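Long-range contacts in D-alanine--D-alanine ligase (Coxiella burnetii, PDB 3TQT), which joins two molecules of D-alanine at the expense of ATP, supplying the dipeptide needed to build cell-wall peptidoglycan: residues K186-G191 with R218-P223; L143-L148 with L313-N318; A195-K200 with K210-Y215; D157-S162 with Q172-R177; M105-Q110 with N318-F323. All blocks are in the same frame, centred on the assembly; numbering follows the deposited sequence.

Contact 1 of 5, residues K186-G191 with R218-P223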
# COMPACT_ATOMS: atom_id res chain seq x y z
N LYS A 186 20.34 -6.87 -4.10
CA LYS A 186 19.35 -7.02 -3.04
C LYS A 186 17.94 -7.15 -3.61
O LYS A 186 17.58 -6.40 -4.51
CB LYS A 186 19.31 -5.74 -2.19
CG LYS A 186 20.45 -5.49 -1.23
CD LYS A 186 20.11 -4.25 -0.40
CE LYS A 186 21.02 -4.07 0.81
NZ LYS A 186 22.44 -3.83 0.42
N ALA A 187 17.13 -8.05 -3.07
CA ALA A 187 15.71 -7.99 -3.36
C ALA A 187 15.18 -6.64 -2.87
O ALA A 187 15.61 -6.14 -1.82
CB ALA A 187 14.98 -9.13 -2.65
N VAL A 188 14.28 -6.03 -3.62
CA VAL A 188 13.72 -4.75 -3.17
C VAL A 188 12.87 -4.90 -1.91
O VAL A 188 12.81 -3.99 -1.08
CB VAL A 188 12.85 -4.05 -4.25
CG1 VAL A 188 13.70 -3.65 -5.46
CG2 VAL A 188 11.67 -4.93 -4.65
N SER A 189 12.24 -6.05 -1.74
CA SER A 189 11.22 -6.15 -0.70
C SER A 189 11.40 -7.34 0.22
O SER A 189 10.47 -7.71 0.93
CB SER A 189 9.83 -6.22 -1.35
OG SER A 189 9.66 -7.46 -2.01
N LEU A 190 12.58 -7.94 0.22
CA LEU A 190 12.83 -9.08 1.10
C LEU A 190 14.05 -8.81 1.98
O LEU A 190 15.08 -8.33 1.50
CB LEU A 190 13.06 -10.36 0.29
CG LEU A 190 11.96 -10.71 -0.71
CD1 LEU A 190 12.36 -11.95 -1.52
CD2 LEU A 190 10.64 -10.93 0.02
N GLY A 191 13.93 -9.13 3.27
CA GLY A 191 14.96 -8.81 4.24
C GLY A 191 15.99 -9.90 4.50
O GLY A 191 17.16 -9.61 4.75
N ARG A 218 11.73 -7.72 -8.40
CA ARG A 218 12.49 -6.52 -8.67
C ARG A 218 13.65 -6.48 -7.71
O ARG A 218 13.53 -6.93 -6.57
CB ARG A 218 11.61 -5.28 -8.51
CG ARG A 218 12.13 -4.04 -9.22
CD ARG A 218 11.06 -2.92 -9.21
NE ARG A 218 10.92 -2.31 -7.90
CZ ARG A 218 9.84 -2.42 -7.12
NH1 ARG A 218 8.78 -3.12 -7.53
NH2 ARG A 218 9.82 -1.82 -5.94
N LEU A 219 14.78 -5.99 -8.16
CA LEU A 219 15.91 -5.92 -7.27
C LEU A 219 16.54 -4.55 -7.35
O LEU A 219 16.21 -3.75 -8.23
CB LEU A 219 16.93 -7.02 -7.59
CG LEU A 219 17.66 -7.00 -8.93
CD1 LEU A 219 18.76 -5.93 -8.96
CD2 LEU A 219 18.26 -8.38 -9.19
N MET A 220 17.45 -4.30 -6.43
CA MET A 220 18.21 -3.08 -6.46
C MET A 220 19.66 -3.41 -6.21
O MET A 220 19.99 -4.30 -5.42
CB MET A 220 17.69 -2.09 -5.41
CG MET A 220 17.69 -2.63 -3.99
SD MET A 220 16.51 -1.71 -2.98
CE MET A 220 17.18 -0.05 -3.13
N VAL A 221 20.52 -2.70 -6.92
CA VAL A 221 21.94 -2.82 -6.73
C VAL A 221 22.37 -1.59 -5.95
O VAL A 221 21.89 -0.48 -6.21
CB VAL A 221 22.66 -2.88 -8.08
CG1 VAL A 221 24.16 -3.15 -7.90
CG2 VAL A 221 22.03 -3.96 -8.97
N GLU A 222 23.26 -1.80 -4.99
CA GLU A 222 23.77 -0.71 -4.17
C GLU A 222 25.27 -0.80 -4.04
O GLU A 222 25.84 -1.89 -4.04
CB GLU A 222 23.13 -0.74 -2.77
CG GLU A 222 21.66 -0.34 -2.76
CD GLU A 222 21.00 -0.50 -1.39
OE1 GLU A 222 21.63 -1.10 -0.49
OE2 GLU A 222 19.86 -0.04 -1.21
N PRO A 223 25.93 0.35 -3.92
CA PRO A 223 27.37 0.30 -3.66
C PRO A 223 27.60 -0.15 -2.23
O PRO A 223 26.82 0.22 -1.36
CB PRO A 223 27.77 1.76 -3.78
CG PRO A 223 26.54 2.49 -3.29
CD PRO A 223 25.42 1.73 -3.91
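Lys186 and Met220 face each other as an antiparallel hydrogen-bonded pair. Met220 N gives its hydrogen to Lys186 O at 2.8 Å, and Lys186 N returns the bond to Met220 O at 2.9 Å. Both side chains rise on the same face of the sheet, where Lys186 CB lies 3.9 Å from Met220 CG. Farther out on that face, Lys186 runs extended until its last torsion (chi4 64°) turns the ammonium aside, and NZ forms a salt bridge with Glu222 OE1 at 3.0 Å. It meets that oxygen from above the carboxylate plane, the two side chains crossing at about a right angle. The other carboxylate oxygen, Glu222 OE2, is bridged by Lys145, so each carboxylate oxygen has its own lysine. Just past the strand end, Val188 N donates a hydrogen bond to Arg218 O at 3.2 Å. Val188 CG2 rests over one face of the Arg218 guanidinium, 3.8 Å from NH2, while salt bridges from NH2 to Asp142 and Glu140 help fix the group. CG1 of the same valine comes within 4.2 Å of Met220 SD. The whole pairing falls in the predicted ATP-binding region of the ATP-grasp fold. Strands 183-187 and 219-223 are the inner pair of a four-stranded antiparallel sheet, with helix 141-150 against Met220 and helix 202-212 against Ala187 and Leu219.

Contact 2 of 5, residues L143-L148 with L313-N318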
# COMPACT_ATOMS: atom_id res chain seq x y z
N LEU A 143 11.66 2.02 -3.84
CA LEU A 143 10.57 3.00 -3.83
C LEU A 143 10.75 3.98 -2.67
O LEU A 143 10.56 5.18 -2.83
CB LEU A 143 9.20 2.30 -3.75
CG LEU A 143 7.96 3.18 -3.64
CD1 LEU A 143 7.90 4.17 -4.82
CD2 LEU A 143 6.70 2.30 -3.56
N THR A 144 11.13 3.46 -1.50
CA THR A 144 11.40 4.31 -0.35
C THR A 144 12.44 5.37 -0.72
O THR A 144 12.25 6.56 -0.49
CB THR A 144 11.99 3.52 0.85
OG1 THR A 144 11.30 2.29 1.02
CG2 THR A 144 11.88 4.35 2.12
N LYS A 145 13.54 4.92 -1.31
CA LYS A 145 14.61 5.84 -1.66
C LYS A 145 14.19 6.84 -2.72
O LYS A 145 14.63 7.99 -2.70
CB LYS A 145 15.86 5.08 -2.11
CG LYS A 145 16.61 4.46 -0.93
CD LYS A 145 17.79 3.65 -1.43
CE LYS A 145 18.53 3.03 -0.26
NZ LYS A 145 19.84 2.55 -0.74
N THR A 146 13.31 6.42 -3.62
CA THR A 146 12.82 7.31 -4.65
C THR A 146 12.11 8.48 -3.98
O THR A 146 12.33 9.64 -4.31
CB THR A 146 11.82 6.59 -5.58
OG1 THR A 146 12.51 5.57 -6.31
CG2 THR A 146 11.19 7.58 -6.56
N VAL A 147 11.24 8.15 -3.03
CA VAL A 147 10.44 9.16 -2.37
C VAL A 147 11.34 10.05 -1.50
O VAL A 147 11.22 11.27 -1.52
CB VAL A 147 9.31 8.52 -1.55
CG1 VAL A 147 8.64 9.54 -0.67
CG2 VAL A 147 8.30 7.85 -2.51
N LEU A 148 12.27 9.43 -0.78
CA LEU A 148 13.18 10.19 0.07
C LEU A 148 14.04 11.14 -0.74
O LEU A 148 14.14 12.32 -0.43
CB LEU A 148 14.08 9.26 0.89
CG LEU A 148 13.31 8.43 1.93
CD1 LEU A 148 14.25 7.46 2.64
CD2 LEU A 148 12.60 9.36 2.90
N LEU A 313 23.34 9.00 5.74
CA LEU A 313 22.62 8.47 4.59
C LEU A 313 21.56 7.49 5.03
O LEU A 313 21.85 6.51 5.73
CB LEU A 313 23.58 7.75 3.65
CG LEU A 313 24.74 8.59 3.12
CD1 LEU A 313 25.70 7.70 2.30
CD2 LEU A 313 24.20 9.75 2.29
N VAL A 314 20.32 7.73 4.61
CA VAL A 314 19.27 6.79 4.92
C VAL A 314 19.46 5.57 4.03
O VAL A 314 19.71 5.70 2.83
CB VAL A 314 17.86 7.38 4.69
CG1 VAL A 314 16.81 6.32 4.94
CG2 VAL A 314 17.63 8.59 5.60
N ASN A 315 19.38 4.39 4.62
CA ASN A 315 19.35 3.18 3.80
C ASN A 315 17.97 2.54 3.73
O ASN A 315 17.58 2.00 2.70
CB ASN A 315 20.33 2.14 4.32
CG ASN A 315 20.69 1.12 3.26
OD1 ASN A 315 20.89 1.47 2.09
ND2 ASN A 315 20.77 -0.15 3.65
N GLU A 316 17.23 2.59 4.84
CA GLU A 316 15.98 1.85 4.92
C GLU A 316 15.09 2.43 6.01
O GLU A 316 15.57 2.99 6.99
CB GLU A 316 16.27 0.36 5.19
CG GLU A 316 15.03 -0.51 5.31
CD GLU A 316 15.36 -2.00 5.35
OE1 GLU A 316 16.54 -2.36 5.57
OE2 GLU A 316 14.44 -2.82 5.14
N ILE A 317 13.78 2.30 5.82
CA ILE A 317 12.80 2.59 6.88
C ILE A 317 12.00 1.33 7.14
O ILE A 317 11.39 0.78 6.23
CB ILE A 317 11.83 3.72 6.46
CG1 ILE A 317 12.64 4.95 6.02
CG2 ILE A 317 10.84 4.06 7.63
CD1 ILE A 317 11.81 6.09 5.49
N ASN A 318 12.00 0.87 8.38
CA ASN A 318 11.34 -0.37 8.76
C ASN A 318 10.12 -0.04 9.59
O ASN A 318 10.26 0.54 10.67
CB ASN A 318 12.27 -1.21 9.63
CG ASN A 318 13.54 -1.55 8.93
OD1 ASN A 318 13.59 -2.50 8.14
ND2 ASN A 318 14.58 -0.77 9.18
O HOH W 1 12.82 1.08 3.33
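With CG beside its backbone N (chi1 -76°) and every later torsion near 180°, Lys145 stretches from the helix to the strand, where NZ donates a hydrogen bond to Asn315 OD1 at 3.2 Å. The amide turns to meet it because Asn315 CG stands opposite the backbone N (chi1 -159°); the ammonium approaches tilted from the carbonyl plane. NZ is gripped further by Glu222, through a salt bridge, and by the carbonyl of Val156, which accounts for the polar end of this buried lysine. The rest of the contact is largely apolar. Leu148 CD1 touches Val314 CG1 at 3.6 Å, the side chains crossing at about a right angle, and meets Ile317 CD1 tip to tip at 4.0 Å. Thr144 adds its methyl, CG2, 3.8 Å from Ile317 CD1. Its hydroxyl, also hydrogen-bonded to the carbonyl oxygen of Val137, takes a hydrogen from a water that accepts from Ile317 N at 2.9 Å, giving this edge-strand amide a partner. The N-to-C directions of segments 143-148 and 313-318 make an angle of 120°. Asn315 and Glu316 both face Asp303 in a classic beta bulge, within the ATP-grasp sheet whose predicted magnesium ligands are Asp303, Glu316 and Asn318.

Contact 3 of 5, residues A195-K200 with K210-Y215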
# COMPACT_ATOMS: atom_id res chain seq x y z
N ALA A 195 18.58 -12.95 0.30
CA ALA A 195 18.19 -12.07 -0.79
C ALA A 195 19.05 -10.81 -0.89
O ALA A 195 18.65 -9.86 -1.54
CB ALA A 195 16.72 -11.70 -0.67
N THR A 196 20.20 -10.81 -0.22
CA THR A 196 21.15 -9.69 -0.30
C THR A 196 22.55 -10.24 -0.58
O THR A 196 23.17 -10.85 0.29
CB THR A 196 21.19 -8.88 1.01
OG1 THR A 196 19.90 -8.29 1.24
CG2 THR A 196 22.21 -7.77 0.91
N LEU A 197 23.03 -10.04 -1.80
CA LEU A 197 24.22 -10.71 -2.27
C LEU A 197 25.35 -9.73 -2.56
O LEU A 197 25.19 -8.84 -3.39
CB LEU A 197 23.88 -11.52 -3.52
CG LEU A 197 22.72 -12.50 -3.37
CD1 LEU A 197 22.52 -13.29 -4.65
CD2 LEU A 197 22.98 -13.44 -2.19
N PRO A 198 26.49 -9.89 -1.87
CA PRO A 198 27.66 -9.05 -2.16
C PRO A 198 28.35 -9.56 -3.42
O PRO A 198 28.50 -10.77 -3.58
CB PRO A 198 28.55 -9.27 -0.94
CG PRO A 198 28.24 -10.67 -0.52
CD PRO A 198 26.75 -10.83 -0.77
N VAL A 199 28.77 -8.65 -4.29
CA VAL A 199 29.41 -9.04 -5.54
C VAL A 199 30.66 -8.19 -5.79
O VAL A 199 30.66 -6.98 -5.58
CB VAL A 199 28.46 -8.92 -6.75
CG1 VAL A 199 27.21 -9.79 -6.55
CG2 VAL A 199 28.07 -7.47 -6.99
N LYS A 200 31.71 -8.85 -6.26
CA LYS A 200 33.00 -8.21 -6.50
C LYS A 200 33.42 -8.30 -7.96
O LYS A 200 34.39 -7.66 -8.38
CB LYS A 200 34.06 -8.83 -5.59
CG LYS A 200 35.03 -7.83 -4.97
CD LYS A 200 36.18 -8.54 -4.28
CE LYS A 200 37.37 -8.77 -5.22
NZ LYS A 200 36.99 -9.20 -6.60
N LYS A 210 20.55 -13.08 -11.21
CA LYS A 210 19.74 -14.25 -11.53
C LYS A 210 19.16 -14.86 -10.26
O LYS A 210 17.98 -15.21 -10.21
CB LYS A 210 20.60 -15.28 -12.28
CG LYS A 210 19.87 -16.56 -12.65
CD LYS A 210 20.66 -17.36 -13.69
CE LYS A 210 19.88 -18.59 -14.15
NZ LYS A 210 20.35 -19.08 -15.48
N GLU A 211 19.99 -14.96 -9.23
CA GLU A 211 19.58 -15.57 -7.98
C GLU A 211 18.47 -14.78 -7.30
O GLU A 211 17.46 -15.33 -6.88
CB GLU A 211 20.78 -15.70 -7.04
CG GLU A 211 20.40 -15.94 -5.60
CD GLU A 211 20.28 -17.40 -5.24
OE1 GLU A 211 19.98 -18.22 -6.14
OE2 GLU A 211 20.48 -17.72 -4.05
N VAL A 212 18.66 -13.47 -7.18
CA VAL A 212 17.67 -12.65 -6.51
C VAL A 212 16.34 -12.65 -7.24
O VAL A 212 15.28 -12.59 -6.61
CB VAL A 212 18.14 -11.21 -6.30
CG1 VAL A 212 16.97 -10.37 -5.77
CG2 VAL A 212 19.33 -11.18 -5.34
N PHE A 213 16.38 -12.73 -8.57
CA PHE A 213 15.14 -12.79 -9.34
C PHE A 213 14.40 -14.11 -9.17
O PHE A 213 13.29 -14.26 -9.69
CB PHE A 213 15.36 -12.52 -10.81
CG PHE A 213 15.52 -11.07 -11.14
CD1 PHE A 213 14.73 -10.12 -10.53
CD2 PHE A 213 16.46 -10.67 -12.07
CE1 PHE A 213 14.88 -8.77 -10.84
CE2 PHE A 213 16.60 -9.33 -12.39
CZ PHE A 213 15.82 -8.39 -11.77
N ARG A 214 15.01 -15.05 -8.47
CA ARG A 214 14.27 -16.25 -8.06
C ARG A 214 13.40 -15.97 -6.83
O ARG A 214 12.50 -16.74 -6.52
CB ARG A 214 15.22 -17.41 -7.76
CG ARG A 214 16.02 -17.90 -8.98
CD ARG A 214 17.11 -18.89 -8.56
NE ARG A 214 16.59 -20.05 -7.82
CZ ARG A 214 16.13 -21.16 -8.39
NH1 ARG A 214 16.12 -21.28 -9.72
NH2 ARG A 214 15.67 -22.16 -7.65
N TYR A 215 13.66 -14.86 -6.15
CA TYR A 215 12.98 -14.55 -4.88
C TYR A 215 12.03 -13.36 -4.96
O TYR A 215 11.03 -13.31 -4.25
CB TYR A 215 14.02 -14.24 -3.81
CG TYR A 215 15.09 -15.28 -3.70
CD1 TYR A 215 14.79 -16.62 -3.92
CD2 TYR A 215 16.39 -14.94 -3.37
CE1 TYR A 215 15.76 -17.58 -3.81
CE2 TYR A 215 17.37 -15.90 -3.27
CZ TYR A 215 17.05 -17.22 -3.49
OH TYR A 215 18.02 -18.18 -3.38
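Leu197 lays its CD1 methyl against the aliphatic part of Glu211, 3.5 Å from CG and 3.8 Å from CB, the two side chains crossing at about a right angle. The same methyl reaches Val212 CG2 at 3.9 Å, but here the side chains slide past each other in opposite directions. One branch of a leucine therefore fills the angle between two successive residues of the helix. The glutamate can offer its methylenes because it folds at its second torsion (chi2 90°), which carries the carboxylate away from the leucine and toward Tyr215. There Tyr215 OH donates to Glu211 OE2 over a short 2.6 Å, arriving from well above the carboxylate plane. This bond holds the hydroxyl, while the carbonyl oxygen of Glu211 merely lies over the centre of the tyrosine ring, 3.6 Å above its plane. Ala195 completes the contact: its CB lies 4.2 Å from Tyr215 CD2, and its carbonyl oxygen approaches Val212 CG2. No hydrogen bond joins the two segments, and the association is one of apolar packing. Strand 196-199 is an outermost strand of the four-stranded sheet and pairs with strand 183-187; helix 202-212 lies against that sheet, with Val212 also touching Leu219 of strand 219-223. At this end Tyr215 packs on Lys368 of the second subunit.

Contact 4 of 5, residues D157-S162 with Q172-R177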
# COMPACT_ATOMS: atom_id res chain seq x y z
N ASP A 157 22.87 5.44 -2.58
CA ASP A 157 22.42 5.36 -3.96
C ASP A 157 22.03 3.93 -4.30
O ASP A 157 22.42 2.99 -3.60
CB ASP A 157 23.47 5.88 -4.94
CG ASP A 157 22.87 6.19 -6.32
OD1 ASP A 157 21.64 6.41 -6.41
OD2 ASP A 157 23.63 6.22 -7.32
N TRP A 158 21.24 3.77 -5.35
CA TRP A 158 20.76 2.45 -5.73
C TRP A 158 20.47 2.43 -7.21
O TRP A 158 20.35 3.47 -7.85
CB TRP A 158 19.49 2.10 -4.95
CG TRP A 158 18.26 2.78 -5.49
CD1 TRP A 158 17.27 2.22 -6.24
CD2 TRP A 158 17.91 4.16 -5.32
NE1 TRP A 158 16.31 3.16 -6.53
CE2 TRP A 158 16.68 4.36 -5.99
CE3 TRP A 158 18.52 5.25 -4.67
CZ2 TRP A 158 16.05 5.61 -6.03
CZ3 TRP A 158 17.89 6.48 -4.71
CH2 TRP A 158 16.66 6.65 -5.38
N HIS A 159 20.34 1.22 -7.75
CA HIS A 159 19.88 1.06 -9.11
C HIS A 159 18.94 -0.11 -9.19
O HIS A 159 19.33 -1.23 -8.89
CB HIS A 159 21.06 0.84 -10.07
CG HIS A 159 20.63 0.77 -11.50
ND1 HIS A 159 20.27 1.88 -12.22
CD2 HIS A 159 20.46 -0.29 -12.33
CE1 HIS A 159 19.92 1.52 -13.44
NE2 HIS A 159 20.03 0.21 -13.53
N THR A 160 17.71 0.15 -9.58
CA THR A 160 16.69 -0.88 -9.65
C THR A 160 16.81 -1.64 -10.97
O THR A 160 17.09 -1.05 -12.01
CB THR A 160 15.29 -0.25 -9.56
OG1 THR A 160 15.13 0.35 -8.27
CG2 THR A 160 14.19 -1.29 -9.80
N LEU A 161 16.63 -2.96 -10.92
CA LEU A 161 16.52 -3.77 -12.12
C LEU A 161 15.26 -4.61 -12.02
O LEU A 161 14.90 -5.10 -10.95
CB LEU A 161 17.70 -4.73 -12.28
CG LEU A 161 19.05 -4.17 -12.72
CD1 LEU A 161 20.06 -5.30 -12.77
CD2 LEU A 161 18.93 -3.49 -14.09
N SER A 162 14.60 -4.76 -13.16
CA SER A 162 13.48 -5.68 -13.26
C SER A 162 13.90 -6.79 -14.21
O SER A 162 14.88 -6.66 -14.94
CB SER A 162 12.24 -4.97 -13.78
OG SER A 162 11.79 -4.03 -12.81
N GLN A 172 29.20 -2.50 -15.09
CA GLN A 172 30.24 -1.54 -15.44
C GLN A 172 29.79 -0.11 -15.21
O GLN A 172 30.55 0.72 -14.74
CB GLN A 172 30.68 -1.70 -16.90
CG GLN A 172 31.95 -0.92 -17.20
CD GLN A 172 33.06 -1.29 -16.24
OE1 GLN A 172 33.48 -2.44 -16.20
NE2 GLN A 172 33.49 -0.34 -15.41
N ARG A 173 28.54 0.17 -15.57
CA ARG A 173 27.99 1.51 -15.41
C ARG A 173 27.88 1.87 -13.94
O ARG A 173 28.08 3.01 -13.56
CB ARG A 173 26.63 1.64 -16.09
CG ARG A 173 25.88 2.90 -15.69
CD ARG A 173 24.69 3.18 -16.60
NE ARG A 173 23.78 2.05 -16.69
CZ ARG A 173 23.85 1.11 -17.63
NH1 ARG A 173 24.81 1.16 -18.55
NH2 ARG A 173 22.98 0.11 -17.64
N LEU A 174 27.57 0.88 -13.12
CA LEU A 174 27.45 1.12 -11.68
C LEU A 174 28.83 1.29 -11.05
O LEU A 174 29.02 2.16 -10.20
CB LEU A 174 26.65 0.01 -11.01
CG LEU A 174 25.18 -0.01 -11.47
CD1 LEU A 174 24.40 -1.05 -10.73
CD2 LEU A 174 24.54 1.35 -11.29
N LEU A 175 29.79 0.48 -11.49
CA LEU A 175 31.16 0.68 -11.04
C LEU A 175 31.63 2.08 -11.41
O LEU A 175 32.28 2.74 -10.62
CB LEU A 175 32.10 -0.38 -11.62
CG LEU A 175 32.32 -1.60 -10.73
CD1 LEU A 175 31.03 -2.37 -10.57
CD2 LEU A 175 33.41 -2.49 -11.31
N ASP A 176 31.26 2.54 -12.60
CA ASP A 176 31.67 3.86 -13.06
C ASP A 176 31.02 4.95 -12.23
O ASP A 176 31.61 6.01 -12.02
CB ASP A 176 31.28 4.08 -14.52
CG ASP A 176 32.12 3.24 -15.48
OD1 ASP A 176 33.23 2.84 -15.10
OD2 ASP A 176 31.65 2.99 -16.61
N ARG A 177 29.80 4.69 -11.78
CA ARG A 177 29.03 5.68 -11.05
C ARG A 177 29.45 5.72 -9.60
O ARG A 177 29.42 6.76 -8.96
CB ARG A 177 27.53 5.33 -11.13
CG ARG A 177 26.65 6.34 -10.40
CD ARG A 177 25.22 5.85 -10.28
NE ARG A 177 24.64 5.50 -11.57
CZ ARG A 177 23.38 5.08 -11.74
NH1 ARG A 177 22.58 4.97 -10.68
NH2 ARG A 177 22.93 4.78 -12.95
O HOH W 2 19.85 4.45 -11.22
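His159 and Arg177 meet with their planes nearly perpendicular, 81° apart, and a water joins them. It lies in the plane of each group at its edge, 2.8 Å from His159 ND1 and 2.8 Å from Arg177 NH1, from which it accepts. The direct approach of His159 ND1 to Arg177 NH2 is longer, 4.0 Å. Leu174, about one turn earlier in the helix, touches both residues: its CD2 lies over the centre of the guanidinium face, 3.9 Å above the plane, and meets His159 CB at 3.7 Å, the leucine and histidine side chains crossing at about a right angle. Arginine and histidine thus rest on one methyl. Asp157 approaches from the guanidinium edge, near its plane, with the carboxylate turned by 31°. The straight run of Arg177 through its first two torsions brings CD within 3.4 Å of Asp157 OD2, and the bend at the third (chi3 -55°) then turns the guanidinium; the salt bridge from NH1 to the same oxygen is long, 3.7 Å. The carboxylate has firmer partners: Trp178 donates to OD2, and Arg149 bridges OD1. This surface contact sets helix 170-177 against outermost strand 159-161. Its chemistry implies a loose electrostatic attachment, in which a long ion pair and a shared water probably help orient the arginine over an apolar support; the arginine would probably disfavour a second proton on His159.

Contact 5 of 5, residues M105-Q110 with N318-F323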
# COMPACT_ATOMS: atom_id res chain seq x y z
N MET A 105 2.10 -7.31 14.24
CA MET A 105 3.48 -7.57 14.61
C MET A 105 3.98 -8.72 13.77
O MET A 105 4.72 -9.57 14.24
CB MET A 105 3.62 -7.82 16.11
CG MET A 105 5.07 -7.85 16.63
SD MET A 105 6.15 -6.51 16.05
CE MET A 105 5.11 -5.07 16.35
N VAL A 106 3.54 -8.73 12.53
CA VAL A 106 4.07 -9.63 11.53
C VAL A 106 5.14 -8.88 10.74
O VAL A 106 4.86 -7.86 10.10
CB VAL A 106 2.96 -10.11 10.58
CG1 VAL A 106 3.57 -10.89 9.41
CG2 VAL A 106 1.96 -10.96 11.33
N HIS A 107 6.38 -9.37 10.80
CA HIS A 107 7.49 -8.77 10.06
C HIS A 107 7.53 -9.29 8.63
O HIS A 107 7.20 -10.44 8.36
CB HIS A 107 8.84 -9.07 10.73
CG HIS A 107 8.86 -8.81 12.21
ND1 HIS A 107 8.76 -7.54 12.74
CD2 HIS A 107 9.00 -9.65 13.26
CE1 HIS A 107 8.82 -7.61 14.06
NE2 HIS A 107 8.96 -8.88 14.40
N GLY A 108 7.97 -8.43 7.71
CA GLY A 108 8.16 -8.79 6.32
C GLY A 108 6.88 -9.01 5.53
O GLY A 108 5.89 -8.30 5.70
N THR A 109 6.93 -10.00 4.65
CA THR A 109 5.80 -10.33 3.80
C THR A 109 4.49 -10.37 4.58
O THR A 109 4.43 -10.88 5.71
CB THR A 109 6.05 -11.66 3.07
OG1 THR A 109 7.22 -11.53 2.25
CG2 THR A 109 4.88 -12.02 2.19
N GLN A 110 3.46 -9.80 3.97
CA GLN A 110 2.10 -9.74 4.54
C GLN A 110 1.96 -8.71 5.67
O GLN A 110 0.99 -7.96 5.72
CB GLN A 110 1.63 -11.13 5.01
CG GLN A 110 1.89 -12.27 4.01
CD GLN A 110 1.23 -12.06 2.66
OE1 GLN A 110 1.26 -10.97 2.10
NE2 GLN A 110 0.63 -13.12 2.12
N ASN A 318 12.00 0.87 8.38
CA ASN A 318 11.34 -0.37 8.76
C ASN A 318 10.12 -0.04 9.59
O ASN A 318 10.26 0.54 10.67
CB ASN A 318 12.27 -1.21 9.63
CG ASN A 318 13.54 -1.55 8.93
OD1 ASN A 318 13.59 -2.50 8.14
ND2 ASN A 318 14.58 -0.77 9.18
N THR A 319 8.94 -0.42 9.10
CA THR A 319 7.70 0.01 9.75
C THR A 319 7.20 -1.02 10.76
O THR A 319 6.42 -0.69 11.64
CB THR A 319 6.57 0.25 8.72
OG1 THR A 319 6.37 -0.94 7.97
CG2 THR A 319 6.96 1.40 7.74
N ILE A 320 7.67 -2.26 10.66
CA ILE A 320 7.41 -3.21 11.74
C ILE A 320 8.76 -3.79 12.17
O ILE A 320 9.12 -4.92 11.83
CB ILE A 320 6.38 -4.32 11.36
CG1 ILE A 320 5.16 -3.71 10.66
CG2 ILE A 320 5.94 -5.12 12.61
CD1 ILE A 320 4.22 -2.91 11.56
N PRO A 321 9.54 -2.98 12.89
CA PRO A 321 10.86 -3.41 13.34
C PRO A 321 10.72 -4.48 14.41
O PRO A 321 9.64 -4.59 14.99
CB PRO A 321 11.43 -2.14 13.96
CG PRO A 321 10.26 -1.36 14.40
CD PRO A 321 9.19 -1.64 13.38
N GLY A 322 11.77 -5.25 14.63
CA GLY A 322 11.77 -6.23 15.71
C GLY A 322 11.34 -5.55 16.99
O GLY A 322 11.66 -4.39 17.23
N PHE A 323 10.61 -6.28 17.83
CA PHE A 323 10.09 -5.71 19.06
C PHE A 323 10.30 -6.64 20.24
O PHE A 323 9.63 -6.53 21.27
CB PHE A 323 8.60 -5.37 18.89
CG PHE A 323 8.26 -3.97 19.23
CD1 PHE A 323 8.08 -3.02 18.23
CD2 PHE A 323 8.15 -3.57 20.56
CE1 PHE A 323 7.75 -1.71 18.55
CE2 PHE A 323 7.82 -2.26 20.88
CZ PHE A 323 7.62 -1.33 19.88
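Ile320, Met105 and His107 make up most of this contact. The CG2 methyl of Ile320 is the common point: Met105 SD lies 3.7 Å from it and His107 ND1 also 3.7 Å, while the carbonyl oxygen of Val106 approaches the same methyl. In Met105, CG stands opposite the backbone N (chi1 -169°), the bend at chi2 places SD against the other segment, and the bend at chi3 turns CE toward Phe323. Its SD also touches Phe323 CB at 3.9 Å, and CE comes 4.1 Å from Phe323 CD1. The imidazole of His107 provides the polar link. ND1 donates to Ile320 O at 2.8 Å with an N-H...O angle of 152°; the oxygen lies near the ring plane, although the nitrogen stands above the carbonyl plane. Next round the ring edge, CE1 is 3.3 Å from Pro321 O. On the far side NE2 is paired with the hydroxyl of Ser24, which also receives Phe323 N, so both ring nitrogens are engaged and the rotation of the imidazole is fixed. The contact joins the loop after strand 101-104, in the N-terminal domain, to the loop that follows strand 312-318 and its predicted magnesium ligand Asn318. Helix 18-31 packs on Met105, His107 and Phe323, and helix 340-370 packs on Phe323 as well.

In the fold
Following the chain from the N terminus, contact 5 opens first, at the loop after strand 101-104, and closes last, so its wide loop encloses all the others and ties the N-terminal domain to the ATP-grasp part. Contact 2 opens next on helix 141-150 and ends at Asn318, which contact 5 shares. Inside it, contact 4 closes before contact 1 opens, and contact 3 is nested within contact 1; none cross. Contacts 1, 3 and 4 all reach one four-stranded sheet, contacts 3 and 4 packing helices 202-212 and 170-177 on its strands. The bridge between Glu222 and Lys145 joins that sheet to contact 2, and thereby to the five-stranded sheet.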